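Local coordinates for amino Transferase (Eubacterium rectale, PDB 3ELE), which probably transfers amino groups between amino acids and keto acids with pyridoxal-5'-phosphate as cofactor, at residues A[36-41]-A[386-391]; A[113-118]-A[258-263]; A[209-214]-A[265-270]; A[347-352]-A[359-364]. All coordinates share one frame; numbering follows the deposited sequence.

Interaction 1. Residues A[36-41]-A[386-391]; sequences NVYDFS and MPAFEK
Phe40 and Phe389 meet ring to ring at a tilt that is neither a stack nor a T-shape. Their planes lie at 47° and their centroids are 5.5 Å apart. The rings approach from opposite directions and touch through their outer carbons. Phe40 CE2 is 3.6 Å from Phe389 CE2. Phe40 CZ lies in the plane of the Phe389 ring, at its edge. Phe389 leaves the helix neither toward 36-41 nor away from it; with CG anti to its own carbonyl carbon (chi1 -82°) the ring reaches Phe40.

A second touch lies two residues earlier, on strand 38-39. Tyr38 CE2 comes 4.0 Å from Ala388 CB, a methyl turned toward the strand. Phe40 is the middle residue of an Asx turn: Asp39 OD1 accepts from Ser41 N at 3.0 Å. The same Asp39 OD1 accepts from Ser41 OG at 2.6 Å. It receives the hydroxyl on its syn lone pair, while the amide comes from above the carboxylate plane.

An alanine in place of Phe40 is likely to open a gap beside Phe389 and leave that ring freer to turn.

In fold type I aminotransferases the small domain is built from both ends of the chain, and this contact fits that plan. Strand 38-39 pairs with strand 357-358, and Val357 touches both Ala388 and Phe389. Leu320 and Ile323 of helix 306-323 also pack on Phe389. No hydrogen bond links the two segments, so carbon-to-carbon contact alone joins them directly.

Interaction 2. Residues A[113-118]-A[258-263]; sequences SICFRA and GYVLVP
Val260 spreads its two methyls over two neighbouring residues of helix 108-119. CG1 lies 4.0 Å from Cys115 SG. CG2 lies 4.5 Å from Ile114 CG2, a looser touch. With CG1 anti to the backbone N (chi1 173°), it is CG1 that meets Cys115, and CG2 that lies on the Ile114 side. Cys115 SG sits beside its own backbone N and comes at Val260 from the flank of the helix. Ile114 points more directly at the strand.

This is a helix lying on the central sheet of the large domain of a fold type I aminotransferase. Strand 258-261 is the antiparallel member of that seven-stranded sheet. It runs between strand 102-105 and strand 240-245, opposite in direction to both. Helix 108-119 follows strand 102-105 closely. Gly107, just before it, and Ala108 and Ala109 in its first turn line the pyridoxal-5'-phosphate pocket. Val260 itself is about 11 Å from the cofactor, measured from its side chain, and does not belong to the pocket.

All three touching residues are buried. Cys115 also rests on Leu241 and Cys243 of strand 240-245, and Ile114 on Tyr103 and Thr105 of strand 102-105. The outer flank of the same helix faces the dimer partner, where Arg117 packs on Met8 of the second subunit.

Interaction 3. Residues A[209-214]-A[265-270]; sequences GRPIFI and EVYDKA
Pro211 is the first residue of 209-214 to reach across. Its CG lies 4.0 Å from Tyr267 CB and 4.1 Å from Tyr267 CG, so the proline ring sits against the root of the tyrosine side chain. The two side chains cross at about a right angle. Further on comes Phe213. Its side chain leaves the backbone pointing past the other segment, but CG is anti to the carbonyl carbon (chi1 -75°) and the ring ends close to 265-270. Phe213 CZ is 3.6 Å from Tyr267 CE1, which lies in the plane of the phenyl ring at its edge.

The rings meet rim to rim, with planes at 78° and centroids 6.0 Å apart. Neither covers the face of the other. A corner of the same phenyl also meets a valine methyl: Phe213 CE2 is 4.2 Å from Val266 CG1, again near the ring plane.

Phe213 begins strand 213-217 of the central sheet of the large domain. Residues 265-268 belong to the connection between strand 258-261 and helix 269-282. Asp268 is the N-cap of that helix and bonds through OD1 to the backbone N of Glu271. The turn and the strand entrance are thus packed together by apolar contacts at the N-terminal end of strand 213-217.

Tyr267 has its polar end tied elsewhere, since OH is hydrogen-bonded to Glu271 OE2. Its backbone N is held by Asn239 OD1. Val3 of the second subunit packs on both Pro211 and Phe213, and Val4 of that subunit on Tyr267.

Interaction 4. Residues A[347-352]-A[359-364]; sequences AFCEKA and IVAADG
Ile359 branches at CB, and its longer arm reaches to the side of helix 345-353. CG1 lies between the backbone N and the carbonyl carbon (chi1 55°). It sits 3.9 Å from Cys349 SG and equally 3.9 Å from Ala352 CB, between two residues one helical turn apart. CD1 continues outward with chi2 extended. It meets Ala352 CB at 3.8 Å and, at the tip, Phe348 CE2 at 3.6 Å. Phe348 and Ile359 cross at about a right angle. The other branch, CG2, turns to Phe40.

Cys349 also touches the residues after Ile359. Its SG lies 3.5 Å from Ala361 N and 4.0 Å from Ala361 CB, so the sulfur rests along the backbone beyond Ile359. A water bridges the two segments. It lies 2.8 Å from Cys349 O, to which it can donate, and accepts from Ile359 N, giving the contact a polar link beside its apolar one.

Cutting Ile359 back to an alanine is likely to leave Phe348 CE2 and Ala352 CB without their CD1 partner and Cys349 SG without CG1.

Helix 345-353 and strand 360-361 are close in sequence, so the chain folds back on itself here within the small domain. The strand is at the border of a four-stranded antiparallel sheet and pairs with strand 370-374. Val371 of that strand touches Phe348 and Cys349. Ile392 of helix 379-396 packs on Phe348 and Ala352.

From the N terminus, interaction 1 opens first, at 36-41, and closes last, at 386-391. Its loop encloses the other three and joins the two ends of the chain in the small domain. Interaction 2 starts at 113-118 and interaction 3 at 209-214. They close in the same order, at 258-263 and 265-270, so their loops cross. Both tie helices and turns to the central sheet of the large domain, and they touch where Lys269 packs on Pro263. Interaction 4 follows as a short helix-to-strand return, nested only within interaction 1. It touches interaction 1, where Ser41 meets Val360; its centre is about 34 Å from that of interaction 2, across the chain's centre.

Interaction 1. Residues A[36-41]-A[386-391]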
# COMPACT_ATOMS: atom_id res chain seq x y z
N ASN A 36 -16.00 34.26 -2.92
CA ASN A 36 -15.74 34.79 -4.27
C ASN A 36 -14.73 33.99 -5.12
O ASN A 36 -14.26 34.49 -6.15
CB ASN A 36 -15.29 36.25 -4.14
CG ASN A 36 -16.31 37.12 -3.44
OD1 ASN A 36 -17.48 37.15 -3.84
ND2 ASN A 36 -15.88 37.84 -2.42
N VAL A 37 -14.42 32.76 -4.69
CA VAL A 37 -13.54 31.83 -5.42
C VAL A 37 -14.40 30.58 -5.73
O VAL A 37 -14.98 29.99 -4.82
CB VAL A 37 -12.28 31.46 -4.62
CG1 VAL A 37 -11.45 30.43 -5.38
CG2 VAL A 37 -11.45 32.70 -4.33
N TYR A 38 -14.47 30.22 -7.00
CA TYR A 38 -15.31 29.12 -7.48
C TYR A 38 -14.43 27.97 -7.94
O TYR A 38 -14.13 27.79 -9.13
CB TYR A 38 -16.28 29.65 -8.54
CG TYR A 38 -16.91 30.96 -8.06
CD1 TYR A 38 -17.84 30.96 -7.03
CD2 TYR A 38 -16.52 32.19 -8.60
CE1 TYR A 38 -18.41 32.18 -6.54
CE2 TYR A 38 -17.10 33.43 -8.13
CZ TYR A 38 -18.03 33.41 -7.10
OH TYR A 38 -18.59 34.62 -6.65
N ASP A 39 -14.03 27.20 -6.93
CA ASP A 39 -13.13 26.08 -7.11
C ASP A 39 -13.85 24.77 -7.42
O ASP A 39 -14.43 24.14 -6.52
CB ASP A 39 -12.27 25.93 -5.84
CG ASP A 39 -11.27 24.81 -5.92
OD1 ASP A 39 -10.95 24.31 -7.04
OD2 ASP A 39 -10.78 24.44 -4.82
N PHE A 40 -13.77 24.38 -8.70
CA PHE A 40 -14.30 23.12 -9.20
C PHE A 40 -13.16 22.19 -9.65
O PHE A 40 -13.40 21.31 -10.47
CB PHE A 40 -15.23 23.35 -10.41
CG PHE A 40 -16.32 24.35 -10.18
CD1 PHE A 40 -17.55 23.96 -9.63
CD2 PHE A 40 -16.15 25.67 -10.57
CE1 PHE A 40 -18.57 24.89 -9.45
CE2 PHE A 40 -17.16 26.61 -10.38
CZ PHE A 40 -18.37 26.22 -9.83
N SER A 41 -11.95 22.33 -9.08
CA SER A 41 -10.77 21.56 -9.52
C SER A 41 -10.62 20.12 -8.97
O SER A 41 -10.96 19.18 -9.67
CB SER A 41 -9.48 22.37 -9.27
OG SER A 41 -9.23 22.53 -7.89
N MSE A 386 -22.58 31.50 -10.66
CA MSE A 386 -23.29 31.76 -11.95
C MSE A 386 -23.02 33.10 -12.63
O MSE A 386 -22.82 33.12 -13.85
CB MSE A 386 -24.79 31.43 -11.86
CG MSE A 386 -25.03 29.92 -11.69
SE MSE A 386 -24.41 28.91 -13.22
CE MSE A 386 -24.17 27.18 -12.42
N PRO A 387 -23.04 34.22 -11.88
CA PRO A 387 -22.62 35.49 -12.47
C PRO A 387 -21.20 35.50 -13.06
O PRO A 387 -20.99 36.14 -14.09
CB PRO A 387 -22.75 36.48 -11.30
CG PRO A 387 -23.83 35.89 -10.46
CD PRO A 387 -23.56 34.42 -10.51
N ALA A 388 -20.25 34.79 -12.45
CA ALA A 388 -18.88 34.69 -13.01
C ALA A 388 -18.91 33.85 -14.31
O ALA A 388 -18.30 34.25 -15.30
CB ALA A 388 -17.89 34.15 -11.99
N PHE A 389 -19.61 32.71 -14.29
CA PHE A 389 -19.85 31.90 -15.50
C PHE A 389 -20.49 32.69 -16.66
O PHE A 389 -20.09 32.53 -17.81
CB PHE A 389 -20.71 30.66 -15.22
CG PHE A 389 -19.92 29.51 -14.67
CD1 PHE A 389 -18.97 28.86 -15.47
CD2 PHE A 389 -20.14 29.04 -13.37
CE1 PHE A 389 -18.24 27.78 -14.98
CE2 PHE A 389 -19.40 27.95 -12.86
CZ PHE A 389 -18.45 27.33 -13.66
N GLU A 390 -21.46 33.53 -16.32
CA GLU A 390 -22.13 34.41 -17.26
C GLU A 390 -21.15 35.43 -17.86
O GLU A 390 -21.19 35.70 -19.06
CB GLU A 390 -23.29 35.13 -16.55
CG GLU A 390 -24.19 36.00 -17.40
CD GLU A 390 -25.31 36.66 -16.58
OE1 GLU A 390 -25.08 37.06 -15.41
OE2 GLU A 390 -26.42 36.78 -17.12
N LYS A 391 -20.28 35.98 -17.01
CA LYS A 391 -19.27 36.97 -17.45
C LYS A 391 -18.22 36.31 -18.35
O LYS A 391 -17.80 36.90 -19.35
CB LYS A 391 -18.62 37.66 -16.25
CG LYS A 391 -17.72 38.83 -16.63
CD LYS A 391 -17.39 39.68 -15.41
CE LYS A 391 -16.40 40.79 -15.76
NZ LYS A 391 -16.11 41.69 -14.59

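Interaction 2. Residues A[113-118]-A[258-263]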
# COMPACT_ATOMS: atom_id res chain seq x y z
N SER A 113 -2.92 -1.16 -9.61
CA SER A 113 -1.48 -1.48 -9.62
C SER A 113 -1.27 -3.00 -9.65
O SER A 113 -0.52 -3.51 -10.51
CB SER A 113 -0.76 -0.83 -8.44
OG SER A 113 -0.81 0.59 -8.53
N ILE A 114 -1.96 -3.70 -8.75
CA ILE A 114 -1.94 -5.19 -8.68
C ILE A 114 -2.33 -5.83 -10.00
O ILE A 114 -1.67 -6.76 -10.44
CB ILE A 114 -2.89 -5.73 -7.55
CG1 ILE A 114 -2.29 -5.46 -6.18
CG2 ILE A 114 -3.13 -7.22 -7.68
CD1 ILE A 114 -3.26 -5.64 -5.06
N CYS A 115 -3.40 -5.32 -10.64
CA CYS A 115 -3.86 -5.86 -11.94
C CYS A 115 -2.84 -5.71 -13.07
O CYS A 115 -2.57 -6.67 -13.79
CB CYS A 115 -5.21 -5.27 -12.37
SG CYS A 115 -6.60 -5.83 -11.34
N PHE A 116 -2.26 -4.52 -13.22
CA PHE A 116 -1.26 -4.29 -14.27
C PHE A 116 0.03 -5.06 -13.98
O PHE A 116 0.62 -5.66 -14.89
CB PHE A 116 -0.97 -2.81 -14.50
CG PHE A 116 -2.19 -1.98 -14.80
CD1 PHE A 116 -3.04 -2.32 -15.86
CD2 PHE A 116 -2.46 -0.81 -14.08
CE1 PHE A 116 -4.18 -1.52 -16.16
CE2 PHE A 116 -3.57 -0.01 -14.37
CZ PHE A 116 -4.43 -0.37 -15.41
N ARG A 117 0.43 -5.07 -12.70
CA ARG A 117 1.61 -5.82 -12.25
C ARG A 117 1.45 -7.33 -12.48
O ARG A 117 2.36 -7.99 -12.98
CB ARG A 117 1.90 -5.51 -10.78
CG ARG A 117 3.21 -6.06 -10.22
CD ARG A 117 4.42 -5.68 -11.06
NE ARG A 117 5.69 -6.02 -10.41
CZ ARG A 117 6.40 -5.24 -9.59
NH1 ARG A 117 6.03 -4.00 -9.31
NH2 ARG A 117 7.54 -5.69 -9.08
N ALA A 118 0.27 -7.87 -12.15
CA ALA A 118 -0.03 -9.30 -12.36
C ALA A 118 -0.12 -9.67 -13.84
O ALA A 118 0.30 -10.74 -14.24
CB ALA A 118 -1.35 -9.70 -11.64
N GLY A 258 -10.21 -1.33 -0.33
CA GLY A 258 -10.92 -1.73 -1.51
C GLY A 258 -10.65 -3.18 -1.81
O GLY A 258 -10.29 -3.94 -0.91
N TYR A 259 -10.81 -3.56 -3.07
CA TYR A 259 -10.56 -4.94 -3.45
C TYR A 259 -10.34 -5.11 -4.93
O TYR A 259 -10.58 -4.19 -5.73
CB TYR A 259 -11.70 -5.87 -2.99
CG TYR A 259 -13.10 -5.59 -3.56
CD1 TYR A 259 -13.44 -5.95 -4.88
CD2 TYR A 259 -14.10 -5.02 -2.76
CE1 TYR A 259 -14.72 -5.71 -5.39
CE2 TYR A 259 -15.40 -4.80 -3.27
CZ TYR A 259 -15.69 -5.15 -4.59
OH TYR A 259 -16.95 -4.93 -5.11
N VAL A 260 -9.84 -6.31 -5.25
CA VAL A 260 -9.73 -6.84 -6.59
C VAL A 260 -10.61 -8.11 -6.56
O VAL A 260 -10.45 -8.98 -5.68
CB VAL A 260 -8.30 -7.22 -7.00
CG1 VAL A 260 -8.31 -7.93 -8.38
CG2 VAL A 260 -7.40 -5.96 -7.07
N LEU A 261 -11.54 -8.19 -7.50
CA LEU A 261 -12.46 -9.31 -7.61
C LEU A 261 -11.98 -10.15 -8.79
O LEU A 261 -11.87 -9.63 -9.91
CB LEU A 261 -13.87 -8.79 -7.84
CG LEU A 261 -15.03 -9.73 -8.11
CD1 LEU A 261 -15.19 -10.75 -7.03
CD2 LEU A 261 -16.28 -8.87 -8.28
N VAL A 262 -11.67 -11.43 -8.52
CA VAL A 262 -11.19 -12.39 -9.55
C VAL A 262 -12.26 -13.52 -9.73
O VAL A 262 -12.25 -14.50 -8.98
CB VAL A 262 -9.82 -13.00 -9.18
CG1 VAL A 262 -9.30 -13.93 -10.29
CG2 VAL A 262 -8.78 -11.91 -8.92
N PRO A 263 -13.17 -13.40 -10.74
CA PRO A 263 -14.20 -14.45 -10.97
C PRO A 263 -13.65 -15.83 -11.28
O PRO A 263 -12.53 -15.95 -11.76
CB PRO A 263 -14.99 -13.91 -12.19
CG PRO A 263 -14.68 -12.47 -12.24
CD PRO A 263 -13.30 -12.31 -11.73

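Interaction 3. Residues A[209-214]-A[265-270]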
# COMPACT_ATOMS: atom_id res chain seq x y z
N GLY A 209 -4.97 -15.52 -29.78
CA GLY A 209 -4.69 -16.72 -28.99
C GLY A 209 -4.42 -16.42 -27.52
O GLY A 209 -3.70 -17.17 -26.86
N ARG A 210 -5.00 -15.34 -27.00
CA ARG A 210 -4.70 -14.92 -25.64
C ARG A 210 -5.78 -14.02 -25.06
O ARG A 210 -6.24 -13.13 -25.78
CB ARG A 210 -3.39 -14.14 -25.67
CG ARG A 210 -2.75 -13.95 -24.35
CD ARG A 210 -1.31 -13.60 -24.57
NE ARG A 210 -0.60 -13.29 -23.33
CZ ARG A 210 0.64 -12.80 -23.26
NH1 ARG A 210 1.18 -12.59 -22.06
NH2 ARG A 210 1.34 -12.51 -24.35
N PRO A 211 -6.17 -14.22 -23.78
CA PRO A 211 -7.19 -13.37 -23.17
C PRO A 211 -6.85 -11.88 -23.09
O PRO A 211 -5.73 -11.54 -22.71
CB PRO A 211 -7.30 -13.93 -21.75
CG PRO A 211 -6.85 -15.33 -21.85
CD PRO A 211 -5.72 -15.26 -22.82
N ILE A 212 -7.79 -11.02 -23.48
CA ILE A 212 -7.67 -9.57 -23.31
C ILE A 212 -8.61 -9.32 -22.14
O ILE A 212 -9.82 -9.52 -22.26
CB ILE A 212 -8.13 -8.76 -24.54
CG1 ILE A 212 -7.31 -9.12 -25.78
CG2 ILE A 212 -8.01 -7.24 -24.26
CD1 ILE A 212 -7.87 -8.57 -27.07
N PHE A 213 -8.05 -8.92 -21.01
CA PHE A 213 -8.87 -8.63 -19.83
C PHE A 213 -9.60 -7.32 -19.90
O PHE A 213 -9.19 -6.41 -20.59
CB PHE A 213 -8.02 -8.67 -18.55
CG PHE A 213 -7.68 -10.04 -18.15
CD1 PHE A 213 -6.59 -10.70 -18.74
CD2 PHE A 213 -8.50 -10.73 -17.26
CE1 PHE A 213 -6.32 -12.02 -18.40
CE2 PHE A 213 -8.23 -12.04 -16.92
CZ PHE A 213 -7.15 -12.68 -17.49
N ILE A 214 -10.75 -7.26 -19.21
CA ILE A 214 -11.43 -6.01 -18.93
C ILE A 214 -10.96 -5.72 -17.50
O ILE A 214 -11.03 -6.59 -16.64
CB ILE A 214 -12.97 -6.11 -18.93
CG1 ILE A 214 -13.52 -6.17 -20.34
CG2 ILE A 214 -13.63 -4.88 -18.23
CD1 ILE A 214 -15.08 -6.30 -20.43
N GLU A 265 -14.81 -17.66 -13.63
CA GLU A 265 -14.92 -17.80 -15.09
C GLU A 265 -13.77 -17.21 -15.89
O GLU A 265 -13.78 -17.30 -17.10
CB GLU A 265 -16.27 -17.28 -15.63
CG GLU A 265 -17.49 -18.08 -15.13
CD GLU A 265 -17.80 -17.89 -13.66
OE1 GLU A 265 -17.51 -16.81 -13.11
OE2 GLU A 265 -18.33 -18.82 -13.03
N VAL A 266 -12.78 -16.60 -15.24
CA VAL A 266 -11.55 -16.19 -15.92
C VAL A 266 -10.86 -17.47 -16.42
O VAL A 266 -11.12 -18.55 -15.86
CB VAL A 266 -10.58 -15.34 -15.04
CG1 VAL A 266 -11.20 -14.00 -14.72
CG2 VAL A 266 -10.16 -16.08 -13.76
N TYR A 267 -10.03 -17.34 -17.46
CA TYR A 267 -9.32 -18.47 -18.13
C TYR A 267 -8.75 -19.52 -17.15
O TYR A 267 -8.84 -20.72 -17.40
CB TYR A 267 -8.20 -17.93 -19.08
CG TYR A 267 -6.96 -17.49 -18.33
CD1 TYR A 267 -6.98 -16.34 -17.50
CD2 TYR A 267 -5.81 -18.27 -18.33
CE1 TYR A 267 -5.86 -15.97 -16.74
CE2 TYR A 267 -4.69 -17.90 -17.58
CZ TYR A 267 -4.73 -16.74 -16.79
OH TYR A 267 -3.63 -16.36 -16.05
N ASP A 268 -8.18 -19.05 -16.03
CA ASP A 268 -7.59 -19.89 -14.98
C ASP A 268 -7.56 -19.06 -13.67
O ASP A 268 -6.62 -18.32 -13.42
CB ASP A 268 -6.17 -20.36 -15.42
CG ASP A 268 -5.59 -21.46 -14.52
OD1 ASP A 268 -5.89 -21.55 -13.31
OD2 ASP A 268 -4.79 -22.26 -15.06
N LYS A 269 -8.63 -19.16 -12.88
CA LYS A 269 -8.77 -18.42 -11.61
C LYS A 269 -7.64 -18.67 -10.65
O LYS A 269 -7.08 -17.72 -10.12
CB LYS A 269 -10.12 -18.69 -10.94
CG LYS A 269 -10.43 -17.79 -9.73
CD LYS A 269 -10.04 -18.40 -8.40
CE LYS A 269 -10.21 -17.41 -7.29
NZ LYS A 269 -9.74 -18.01 -6.01
N ALA A 270 -7.27 -19.94 -10.43
CA ALA A 270 -6.19 -20.27 -9.52
C ALA A 270 -4.89 -19.54 -9.91
O ALA A 270 -4.24 -18.91 -9.06
CB ALA A 270 -5.99 -21.78 -9.44

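Interaction 4. Residues A[347-352]-A[359-364]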
# COMPACT_ATOMS: atom_id res chain seq x y z
N ALA A 347 -6.44 27.94 -22.90
CA ALA A 347 -6.72 29.37 -23.07
C ALA A 347 -8.08 29.72 -22.46
O ALA A 347 -8.23 30.76 -21.82
CB ALA A 347 -6.67 29.75 -24.55
N PHE A 348 -9.07 28.84 -22.66
CA PHE A 348 -10.39 28.99 -22.03
C PHE A 348 -10.33 28.92 -20.48
O PHE A 348 -10.98 29.73 -19.82
CB PHE A 348 -11.40 27.98 -22.57
CG PHE A 348 -12.73 27.99 -21.85
CD1 PHE A 348 -13.56 29.09 -21.94
CD2 PHE A 348 -13.14 26.89 -21.10
CE1 PHE A 348 -14.80 29.12 -21.26
CE2 PHE A 348 -14.37 26.90 -20.44
CZ PHE A 348 -15.20 28.02 -20.52
N CYS A 349 -9.55 27.98 -19.94
CA CYS A 349 -9.38 27.86 -18.47
C CYS A 349 -8.69 29.08 -17.87
O CYS A 349 -8.95 29.38 -16.70
CB CYS A 349 -8.66 26.58 -18.06
SG CYS A 349 -9.69 25.18 -18.34
N GLU A 350 -7.81 29.74 -18.63
CA GLU A 350 -7.18 31.00 -18.23
C GLU A 350 -8.20 32.13 -18.17
O GLU A 350 -8.16 32.91 -17.24
CB GLU A 350 -6.01 31.42 -19.16
CG GLU A 350 -4.72 30.59 -19.00
CD GLU A 350 -4.04 30.76 -17.64
OE1 GLU A 350 -4.34 31.72 -16.89
OE2 GLU A 350 -3.17 29.92 -17.31
N LYS A 351 -9.09 32.20 -19.17
CA LYS A 351 -10.18 33.19 -19.17
C LYS A 351 -11.15 32.97 -17.99
O LYS A 351 -11.61 33.94 -17.38
CB LYS A 351 -10.94 33.20 -20.50
CG LYS A 351 -10.13 33.70 -21.71
CD LYS A 351 -9.82 35.17 -21.58
CE LYS A 351 -9.17 35.76 -22.83
NZ LYS A 351 -8.91 37.22 -22.60
N ALA A 352 -11.44 31.71 -17.68
CA ALA A 352 -12.25 31.34 -16.51
C ALA A 352 -11.55 31.85 -15.25
O ALA A 352 -12.17 32.50 -14.42
CB ALA A 352 -12.42 29.82 -16.43
N ILE A 359 -11.53 25.71 -13.18
CA ILE A 359 -11.95 24.53 -13.93
C ILE A 359 -10.71 23.95 -14.55
O ILE A 359 -9.70 24.64 -14.67
CB ILE A 359 -13.07 24.83 -14.96
CG1 ILE A 359 -12.70 25.97 -15.94
CG2 ILE A 359 -14.29 25.19 -14.20
CD1 ILE A 359 -13.77 26.33 -16.93
N VAL A 360 -10.79 22.69 -14.98
CA VAL A 360 -9.64 21.93 -15.44
C VAL A 360 -9.78 21.55 -16.92
O VAL A 360 -10.78 20.95 -17.31
CB VAL A 360 -9.52 20.62 -14.58
CG1 VAL A 360 -8.40 19.73 -15.06
CG2 VAL A 360 -9.32 20.97 -13.08
N ALA A 361 -8.75 21.88 -17.73
CA ALA A 361 -8.73 21.53 -19.16
C ALA A 361 -8.70 20.01 -19.29
O ALA A 361 -8.01 19.35 -18.52
CB ALA A 361 -7.51 22.15 -19.87
N ALA A 362 -9.47 19.48 -20.24
CA ALA A 362 -9.59 18.05 -20.43
C ALA A 362 -8.52 17.43 -21.37
O ALA A 362 -8.57 16.23 -21.64
CB ALA A 362 -11.00 17.70 -20.90
N ASP A 363 -7.55 18.24 -21.81
CA ASP A 363 -6.46 17.79 -22.71
C ASP A 363 -5.68 16.63 -22.08
O ASP A 363 -5.47 15.61 -22.72
CB ASP A 363 -5.46 18.91 -23.04
CG ASP A 363 -6.14 20.20 -23.51
OD1 ASP A 363 -7.10 20.64 -22.84
OD2 ASP A 363 -5.68 20.81 -24.48
N GLY A 364 -5.32 16.80 -20.81
CA GLY A 364 -4.62 15.79 -20.01
C GLY A 364 -5.42 14.51 -19.79
O GLY A 364 -4.83 13.46 -19.57
O HOH W 1 -9.80 27.94 -14.49